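Local coordinates for DNA endonuclease I-HmuI (Bacillus phage SPO1, PDB 1U3E), which binds and cleaves DNA as an HNH homing endonuclease, an activity linked to intron homing in a bacteriophage, at residues H32-L44 with G50-H62. Numbering follows the deposited sequence.
With EDO (1,2-ethanediol), chain J; EDO (1,2-ethanediol), chain P; nucleotides of chain C.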
# COMPACT_ATOMS: atom_id res chain seq x y z
N HIS D 32 -10.11 2.78 22.63
CA HIS D 32 -9.52 2.53 21.32
C HIS D 32 -10.15 3.29 20.17
O HIS D 32 -11.36 3.37 20.05
CB HIS D 32 -9.58 1.04 20.99
CG HIS D 32 -8.66 0.20 21.81
ND1 HIS D 32 -8.51 -1.15 21.60
CD2 HIS D 32 -7.87 0.51 22.86
CE1 HIS D 32 -7.67 -1.64 22.49
NE2 HIS D 32 -7.26 -0.66 23.27
N GLN D 33 -9.30 3.84 19.32
CA GLN D 33 -9.77 4.54 18.15
C GLN D 33 -9.80 3.49 17.05
O GLN D 33 -8.81 2.78 16.86
CB GLN D 33 -8.79 5.62 17.73
CG GLN D 33 -8.55 6.70 18.72
CD GLN D 33 -7.34 7.52 18.32
OE1 GLN D 33 -7.16 7.84 17.14
NE2 GLN D 33 -6.50 7.85 19.29
N ILE D 34 -10.91 3.37 16.34
CA ILE D 34 -11.00 2.38 15.28
C ILE D 34 -11.37 3.01 13.96
O ILE D 34 -12.52 2.95 13.53
CB ILE D 34 -12.03 1.30 15.62
CG1 ILE D 34 -11.76 0.71 17.00
CG2 ILE D 34 -11.97 0.20 14.57
CD1 ILE D 34 -12.64 -0.46 17.35
N PRO D 35 -10.39 3.64 13.28
CA PRO D 35 -10.54 4.31 11.99
C PRO D 35 -11.15 3.44 10.90
O PRO D 35 -11.72 2.38 11.17
CB PRO D 35 -9.12 4.73 11.64
CG PRO D 35 -8.52 4.97 12.98
CD PRO D 35 -9.02 3.80 13.79
N LYS D 36 -11.00 3.89 9.66
CA LYS D 36 -11.52 3.15 8.52
C LYS D 36 -10.60 1.99 8.19
O LYS D 36 -11.07 0.94 7.76
CB LYS D 36 -11.69 4.06 7.30
CG LYS D 36 -12.73 5.15 7.51
CD LYS D 36 -13.25 5.74 6.21
CE LYS D 36 -14.48 6.61 6.47
NZ LYS D 36 -15.02 7.20 5.21
N ASP D 37 -9.29 2.16 8.40
CA ASP D 37 -8.37 1.07 8.12
C ASP D 37 -8.52 -0.06 9.14
O ASP D 37 -7.95 -1.13 8.98
CB ASP D 37 -6.91 1.57 8.03
CG ASP D 37 -6.35 2.09 9.33
OD1 ASP D 37 -5.27 2.71 9.31
OD2 ASP D 37 -7.01 1.89 10.38
N GLY D 38 -9.28 0.22 10.18
CA GLY D 38 -9.61 -0.78 11.19
C GLY D 38 -8.57 -1.18 12.25
O GLY D 38 -8.77 -2.16 12.97
N TYR D 39 -7.47 -0.44 12.39
CA TYR D 39 -6.51 -0.77 13.44
C TYR D 39 -6.70 0.06 14.68
O TYR D 39 -6.77 1.29 14.58
CB TYR D 39 -5.09 -0.57 12.95
CG TYR D 39 -4.73 -1.51 11.85
CD1 TYR D 39 -4.75 -1.09 10.52
CD2 TYR D 39 -4.39 -2.83 12.13
CE1 TYR D 39 -4.45 -1.98 9.48
CE2 TYR D 39 -4.10 -3.73 11.10
CZ TYR D 39 -4.13 -3.30 9.78
OH TYR D 39 -3.85 -4.18 8.77
N HIS D 40 -6.79 -0.57 15.84
CA HIS D 40 -6.96 0.20 17.09
C HIS D 40 -5.76 1.03 17.48
O HIS D 40 -4.67 0.50 17.72
CB HIS D 40 -7.26 -0.75 18.24
CG HIS D 40 -8.46 -1.66 17.99
ND1 HIS D 40 -9.02 -2.44 18.97
CD2 HIS D 40 -9.17 -1.89 16.86
CE1 HIS D 40 -10.03 -3.13 18.46
NE2 HIS D 40 -10.14 -2.81 17.18
N ARG D 41 -5.97 2.35 17.57
CA ARG D 41 -4.91 3.28 17.96
C ARG D 41 -5.27 4.05 19.23
O ARG D 41 -6.41 4.06 19.67
CB ARG D 41 -4.65 4.30 16.85
CG ARG D 41 -4.27 3.69 15.50
CD ARG D 41 -5.41 3.76 14.50
NE ARG D 41 -4.99 3.39 13.15
CZ ARG D 41 -4.04 4.03 12.47
NH1 ARG D 41 -3.43 5.06 13.03
NH2 ARG D 41 -3.70 3.63 11.25
N ILE D 42 -4.27 4.70 19.82
CA ILE D 42 -4.48 5.51 21.01
C ILE D 42 -3.38 6.54 21.02
O ILE D 42 -2.40 6.41 20.30
CB ILE D 42 -4.44 4.67 22.32
CG1 ILE D 42 -3.17 3.82 22.39
CG2 ILE D 42 -5.65 3.76 22.40
CD1 ILE D 42 -1.94 4.57 22.77
N GLY D 43 -3.54 7.59 21.82
CA GLY D 43 -2.51 8.61 21.88
C GLY D 43 -1.86 8.65 23.25
O GLY D 43 -2.54 8.73 24.27
N LEU D 44 -0.53 8.57 23.28
CA LEU D 44 0.19 8.62 24.53
C LEU D 44 0.91 9.95 24.63
O LEU D 44 1.61 10.35 23.70
CB LEU D 44 1.19 7.47 24.61
CG LEU D 44 0.62 6.07 24.37
CD1 LEU D 44 1.72 5.03 24.48
CD2 LEU D 44 -0.47 5.79 25.39
N GLY D 50 1.70 14.76 22.76
CA GLY D 50 1.17 13.41 22.63
C GLY D 50 1.36 12.80 21.24
O GLY D 50 1.14 13.47 20.23
N LYS D 51 1.74 11.52 21.20
CA LYS D 51 2.00 10.80 19.95
C LYS D 51 0.97 9.69 19.74
O LYS D 51 0.43 9.17 20.70
CB LYS D 51 3.40 10.20 20.02
CG LYS D 51 4.09 9.96 18.71
CD LYS D 51 5.50 9.51 19.01
CE LYS D 51 6.29 9.21 17.75
NZ LYS D 51 7.66 8.71 18.05
N THR D 52 0.71 9.33 18.48
CA THR D 52 -0.26 8.28 18.20
C THR D 52 0.39 6.91 18.07
O THR D 52 1.36 6.74 17.32
CB THR D 52 -1.06 8.54 16.91
OG1 THR D 52 -1.38 9.92 16.81
CG2 THR D 52 -2.35 7.76 16.94
N PHE D 53 -0.15 5.93 18.78
CA PHE D 53 0.38 4.57 18.74
C PHE D 53 -0.67 3.51 18.36
O PHE D 53 -1.87 3.74 18.51
CB PHE D 53 1.02 4.21 20.09
CG PHE D 53 2.29 4.98 20.39
CD1 PHE D 53 2.25 6.18 21.09
CD2 PHE D 53 3.54 4.50 19.96
CE1 PHE D 53 3.43 6.89 21.37
CE2 PHE D 53 4.71 5.19 20.23
CZ PHE D 53 4.66 6.39 20.93
N GLN D 54 -0.20 2.37 17.85
CA GLN D 54 -1.08 1.25 17.46
C GLN D 54 -1.14 0.20 18.57
O GLN D 54 -0.14 -0.48 18.85
CB GLN D 54 -0.59 0.57 16.20
CG GLN D 54 -0.78 1.34 14.94
CD GLN D 54 -0.60 0.48 13.72
OE1 GLN D 54 -1.55 -0.10 13.20
NE2 GLN D 54 0.64 0.36 13.26
N VAL D 55 -2.31 0.05 19.17
CA VAL D 55 -2.50 -0.90 20.25
C VAL D 55 -1.86 -2.25 19.98
O VAL D 55 -1.22 -2.81 20.86
CB VAL D 55 -4.00 -1.10 20.54
CG1 VAL D 55 -4.21 -2.23 21.55
CG2 VAL D 55 -4.58 0.19 21.05
N HIS D 56 -2.02 -2.79 18.78
CA HIS D 56 -1.41 -4.09 18.55
C HIS D 56 0.11 -4.09 18.52
O HIS D 56 0.73 -5.12 18.75
CB HIS D 56 -1.97 -4.77 17.30
CG HIS D 56 -1.61 -4.10 16.02
ND1 HIS D 56 -2.29 -3.00 15.54
CD2 HIS D 56 -0.67 -4.40 15.10
CE1 HIS D 56 -1.78 -2.65 14.38
NE2 HIS D 56 -0.79 -3.48 14.09
N ARG D 57 0.73 -2.95 18.24
CA ARG D 57 2.18 -2.91 18.25
C ARG D 57 2.63 -2.86 19.71
O ARG D 57 3.57 -3.54 20.11
CB ARG D 57 2.73 -1.69 17.53
CG ARG D 57 2.66 -1.73 16.04
CD ARG D 57 3.83 -0.97 15.46
NE ARG D 57 4.71 -1.86 14.72
CZ ARG D 57 6.03 -1.82 14.77
NH1 ARG D 57 6.65 -0.93 15.54
NH2 ARG D 57 6.75 -2.69 14.06
N LEU D 58 1.93 -2.05 20.50
CA LEU D 58 2.27 -1.92 21.90
C LEU D 58 2.19 -3.27 22.60
O LEU D 58 3.04 -3.60 23.43
CB LEU D 58 1.34 -0.91 22.59
CG LEU D 58 1.41 0.54 22.11
CD1 LEU D 58 0.36 1.35 22.81
CD2 LEU D 58 2.77 1.13 22.38
N VAL D 59 1.18 -4.06 22.27
CA VAL D 59 1.04 -5.37 22.90
C VAL D 59 2.21 -6.22 22.45
O VAL D 59 2.99 -6.71 23.27
CB VAL D 59 -0.29 -6.05 22.50
CG1 VAL D 59 -0.40 -7.40 23.16
CG2 VAL D 59 -1.47 -5.18 22.93
N ALA D 60 2.35 -6.37 21.14
CA ALA D 60 3.43 -7.15 20.57
C ALA D 60 4.79 -6.74 21.13
O ALA D 60 5.60 -7.59 21.51
CB ALA D 60 3.41 -7.00 19.07
N ILE D 61 5.06 -5.44 21.19
CA ILE D 61 6.34 -4.97 21.69
C ILE D 61 6.59 -5.40 23.12
O ILE D 61 7.73 -5.68 23.50
CB ILE D 61 6.46 -3.43 21.61
CG1 ILE D 61 6.76 -3.01 20.17
CG2 ILE D 61 7.58 -2.94 22.53
CD1 ILE D 61 6.76 -1.52 19.96
N HIS D 62 5.54 -5.48 23.91
CA HIS D 62 5.75 -5.84 25.30
C HIS D 62 5.54 -7.31 25.67
O HIS D 62 6.18 -7.81 26.59
CB HIS D 62 4.90 -4.92 26.18
CG HIS D 62 5.30 -3.48 26.11
ND1 HIS D 62 4.91 -2.65 25.08
CD2 HIS D 62 6.10 -2.73 26.91
CE1 HIS D 62 5.45 -1.46 25.25
NE2 HIS D 62 6.18 -1.48 26.35
C1 EDO J . -2.02 12.97 19.47
O1 EDO J . -2.76 11.96 18.76
C2 EDO J . -2.01 14.27 18.63
O2 EDO J . -1.38 13.96 17.36
C1 EDO P . 9.75 -9.44 24.99
O1 EDO P . 8.31 -9.33 25.08
C2 EDO P . 10.40 -8.85 26.28
O2 EDO P . 10.03 -7.44 26.43
P DT C 2 2.43 -2.95 11.75
OP1 DT C 2 3.53 -3.57 12.54
OP2 DT C 2 1.07 -2.98 12.35
O5' DT C 2 2.83 -1.48 11.25
C5' DT C 2 4.15 -1.28 10.68
C4' DT C 2 4.39 0.18 10.39
O4' DT C 2 3.63 0.52 9.22
C3' DT C 2 3.95 1.16 11.49
O3' DT C 2 4.98 1.55 12.36
C2' DT C 2 3.58 2.38 10.69
C1' DT C 2 3.23 1.86 9.34
N1 DT C 2 1.81 1.99 9.08
C2 DT C 2 1.47 3.15 8.46
O2 DT C 2 2.25 4.04 8.16
N3 DT C 2 0.15 3.23 8.21
C4 DT C 2 -0.83 2.33 8.51
O4 DT C 2 -2.01 2.57 8.22
C5 DT C 2 -0.39 1.13 9.15
C7 DT C 2 -1.38 0.07 9.50
C6 DT C 2 0.92 1.01 9.41
P DT C 3 4.60 2.42 13.64
OP1 DT C 3 5.66 2.20 14.65
OP2 DT C 3 3.22 2.13 14.02
O5' DT C 3 4.67 3.96 13.15
C5' DT C 3 5.89 4.46 12.59
C4' DT C 3 5.63 5.82 11.98
O4' DT C 3 4.61 5.72 10.93
C3' DT C 3 5.10 6.87 12.96
O3' DT C 3 6.15 7.79 13.25
C2' DT C 3 4.06 7.67 12.21
C1' DT C 3 3.79 6.86 10.96
N1 DT C 3 2.38 6.47 10.84
C2 DT C 3 1.56 7.30 10.12
O2 DT C 3 1.97 8.32 9.59
N3 DT C 3 0.25 6.90 10.05
C4 DT C 3 -0.31 5.76 10.61
O4 DT C 3 -1.51 5.53 10.46
C5 DT C 3 0.62 4.93 11.37
C7 DT C 3 0.10 3.69 12.04
C6 DT C 3 1.89 5.32 11.44
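The two-stranded antiparallel hairpin of 41-46 and 49-54, running into helix 55-63, brings R41, I42 and L44 against Q54, F53 and K51, and one of its faces lies on the bound DNA. The axes of 41-44 and 50-54 approach to 4.4 Å, and the register rests on paired backbone bonds between I42 and F53 and between L44 and K51; beyond the last bridge, V55 N, in the first residue of the helix, bonds H40 O (2.8 Å). On the face carrying I42, L44 and F53 the side chains that meet, with L58 of the helix, are apolar. L44 CD1 lies 3.6 Å from F53 CD1, the two side chains crossing nearly at right angles, while I42 CD1 meets L58 CD1 tip to tip (4.0 Å). Beside the strand, V55 CG2 sits over one face of the H32 imidazole, 17° off the ring normal, a CH-pi contact; H32 ND1 and H40 ND1 share a hydrogen bond.

The opposite face is polar. R41, bent at chi2 (106°), turns its guanidinium edge to thymine DT3 of chain C, where NH1 and NH2 both bond O4 (NH2 at 3.0 Å), and NH2 also salt-bridges D37 OD1, 28° out of the guanidinium plane. T52 OG1 bonds a guanine O6. Contacts to the DNA phosphates come from the strand end and the helix start: Q54 NE2 reaches DT3 OP2 of chain C (3.2 Å), and H56 NE2 bonds DT2 OP2 of chain C in its ring plane (2.6 Å). Base-reading R41 and T52 thus share a backbone frame with phosphate-binding Q54 and H56, and D37 probably steadies the arginine's charge and orientation at the thymine.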